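Long-range contact in hydrogenase expression/formation protein HypE (Desulfovibrio vulgaris subsp. vulgaris, PDB 2Z1T), which binds ATP and magnesium and, as a HypE-family protein, probably takes part in making the cyanide ligands of the [NiFe]-hydrogenase active site: residues A[61-66]-A[139-144]. Sequence-based numbering, arbitrary orientation.
Sequences DPIFFP and DKMFIN
Asp-61 and Ile-63 approach Asp-139, Lys-140 and Met-141 without any backbone hydrogen bond between the segments: the CA atoms of Ile-63 and Met-141 lie 8.6 Å apart, so side chains alone bridge the gap. The peptide bond before Pro-62 is cis; Asp-61 and Ile-63, on either side of that proline in sequence, both start toward 139-144, whereas Pro-62 points away. Lys-140 suits the partly exposed border because its long chain offers methylenes as well as a charge. It runs alongside Ile-63 in the opposite direction, with Lys-140 CE 3.6 Å from Ile-63 CD1, and its bends at chi3 and chi4 (-72° and -70°) bring the ammonium group round toward Asp-61. There Lys-140 NZ faces Asp-61 OD2 at 4.0 Å, a long salt bridge in which the two side chains cross at about a right angle. Asp-139 OD2 lies only 4.4 Å from Asp-61 OD2; Arg-341, in a salt bridge with Asp-139, probably offsets much of the repulsion, with a smaller share from Lys-140. Deeper in, Ile-63 is buried, as suits a purely hydrocarbon side chain; its CD1 also comes within 4.3 Å of Met-141 CG. Met-141 begins strand 141-151, which lies between strands 50-58 and 87-99 in the sheet of the AIR synthase-related N-terminal domain. The contact thus joins the entrance of that strand to the loop leading into strand 64-65, with Ile-63 also packing on Ile-70 of helix 70-83 and Met-141 on Val-110 of helix 104-121.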
loop_
_atom_site.group_PDB
_atom_site.type_symbol
_atom_site.label_atom_id
_atom_site.label_comp_id
_atom_site.label_asym_id
_atom_site.label_seq_id
_atom_site.Cartn_x
_atom_site.Cartn_y
_atom_site.Cartn_z
ATOM N N ASP A 61 17.605 -0.233 -6.714
ATOM C CA ASP A 61 18.813 -1.024 -6.534
ATOM C C ASP A 61 20.006 -0.220 -7.042
ATOM O O ASP A 61 20.061 0.102 -8.232
ATOM C CB ASP A 61 18.690 -2.324 -7.318
ATOM C CG ASP A 61 19.916 -3.183 -7.204
ATOM O OD1 ASP A 61 20.382 -3.700 -8.245
ATOM O OD2 ASP A 61 20.418 -3.338 -6.072
ATOM N N PRO A 62 20.972 0.110 -6.158
ATOM C CA PRO A 62 21.120 -0.301 -4.766
ATOM C C PRO A 62 20.208 0.468 -3.802
ATOM O O PRO A 62 19.388 1.292 -4.222
ATOM C CB PRO A 62 22.582 0.026 -4.473
ATOM C CG PRO A 62 22.820 1.238 -5.263
ATOM C CD PRO A 62 22.044 1.045 -6.544
ATOM N N ILE A 63 20.380 0.187 -2.516
ATOM C CA ILE A 63 19.443 0.605 -1.492
ATOM C C ILE A 63 19.920 1.889 -0.827
ATOM O O ILE A 63 19.109 2.735 -0.461
ATOM C CB ILE A 63 19.158 -0.582 -0.526
ATOM C CG1 ILE A 63 18.188 -1.536 -1.220
ATOM C CG2 ILE A 63 18.612 -0.135 0.853
ATOM C CD1 ILE A 63 18.072 -2.883 -0.577
ATOM N N PHE A 64 21.235 2.049 -0.710
ATOM C CA PHE A 64 21.805 3.328 -0.292
ATOM C C PHE A 64 22.600 3.938 -1.426
ATOM O O PHE A 64 23.367 3.245 -2.092
ATOM C CB PHE A 64 22.681 3.181 0.954
ATOM C CG PHE A 64 21.938 2.684 2.158
ATOM C CD1 PHE A 64 21.190 3.561 2.937
ATOM C CD2 PHE A 64 21.979 1.337 2.505
ATOM C CE1 PHE A 64 20.498 3.104 4.050
ATOM C CE2 PHE A 64 21.293 0.873 3.617
ATOM C CZ PHE A 64 20.547 1.760 4.390
ATOM N N PHE A 65 22.404 5.236 -1.636
ATOM C CA PHE A 65 23.060 5.971 -2.708
ATOM C C PHE A 65 23.263 7.409 -2.255
ATOM O O PHE A 65 22.632 7.837 -1.290
ATOM C CB PHE A 65 22.223 5.920 -3.987
ATOM C CG PHE A 65 20.749 6.109 -3.756
ATOM C CD1 PHE A 65 20.187 7.389 -3.741
ATOM C CD2 PHE A 65 19.911 5.002 -3.550
ATOM C CE1 PHE A 65 18.813 7.564 -3.520
ATOM C CE2 PHE A 65 18.558 5.172 -3.339
ATOM C CZ PHE A 65 18.008 6.464 -3.322
ATOM N N PRO A 66 24.144 8.160 -2.935
ATOM C CA PRO A 66 24.327 9.556 -2.571
ATOM C C PRO A 66 23.023 10.323 -2.641
ATOM O O PRO A 66 22.364 10.315 -3.683
ATOM C CB PRO A 66 25.285 10.075 -3.648
ATOM C CG PRO A 66 26.013 8.878 -4.110
ATOM C CD PRO A 66 25.019 7.768 -4.052
ATOM N N ASP A 139 14.959 -9.665 -3.270
ATOM C CA ASP A 139 16.308 -9.079 -3.219
ATOM C C ASP A 139 16.463 -8.035 -2.113
ATOM O O ASP A 139 16.298 -6.836 -2.332
ATOM C CB ASP A 139 16.713 -8.512 -4.586
ATOM C CG ASP A 139 18.150 -7.963 -4.617
ATOM O OD1 ASP A 139 18.999 -8.301 -3.754
ATOM O OD2 ASP A 139 18.432 -7.178 -5.537
ATOM N N LYS A 140 16.797 -8.531 -0.924
ATOM C CA LYS A 140 17.089 -7.724 0.267
ATOM C C LYS A 140 15.830 -7.130 0.920
ATOM O O LYS A 140 15.495 -7.521 2.046
ATOM C CB LYS A 140 18.207 -6.685 0.016
ATOM C CG LYS A 140 19.394 -7.220 -0.838
ATOM C CD LYS A 140 20.760 -6.576 -0.526
ATOM C CE LYS A 140 20.891 -5.116 -1.007
ATOM N NZ LYS A 140 20.970 -4.957 -2.492
ATOM N N MET A 141 15.145 -6.210 0.223
ATOM C CA MET A 141 13.854 -5.631 0.673
ATOM C C MET A 141 13.121 -4.816 -0.413
ATOM O O MET A 141 13.737 -4.349 -1.368
ATOM C CB MET A 141 14.021 -4.757 1.921
ATOM C CG MET A 141 14.466 -3.337 1.630
ATOM S SD MET A 141 14.915 -2.457 3.144
ATOM C CE MET A 141 13.331 -1.825 3.635
ATOM N N PHE A 142 11.801 -4.667 -0.245
ATOM C CA PHE A 142 10.967 -3.811 -1.067
ATOM C C PHE A 142 9.986 -3.127 -0.138
ATOM O O PHE A 142 9.637 -3.677 0.901
ATOM C CB PHE A 142 10.149 -4.629 -2.049
ATOM C CG PHE A 142 10.951 -5.378 -3.064
ATOM C CD1 PHE A 142 10.507 -6.608 -3.523
ATOM C CD2 PHE A 142 12.123 -4.857 -3.583
ATOM C CE1 PHE A 142 11.221 -7.311 -4.464
ATOM C CE2 PHE A 142 12.844 -5.555 -4.528
ATOM C CZ PHE A 142 12.389 -6.782 -4.974
ATOM N N ILE A 143 9.503 -1.949 -0.513
ATOM C CA ILE A 143 8.588 -1.204 0.347
ATOM C C ILE A 143 7.446 -0.655 -0.484
ATOM O O ILE A 143 7.668 -0.054 -1.524
ATOM C CB ILE A 143 9.308 -0.016 1.042
ATOM C CG1 ILE A 143 10.367 -0.518 2.027
ATOM C CG2 ILE A 143 8.312 0.892 1.771
ATOM C CD1 ILE A 143 11.239 0.590 2.598
ATOM N N ASN A 144 6.222 -0.873 -0.045
ATOM C CA ASN A 144 5.119 -0.135 -0.612
ATOM C C ASN A 144 4.698 0.886 0.431
ATOM O O ASN A 144 4.737 0.605 1.624
ATOM C CB ASN A 144 3.949 -1.052 -0.977
ATOM C CG ASN A 144 2.715 -0.274 -1.369
ATOM O OD1 ASN A 144 1.910 0.115 -0.510
ATOM N ND2 ASN A 144 2.565 -0.003 -2.679
#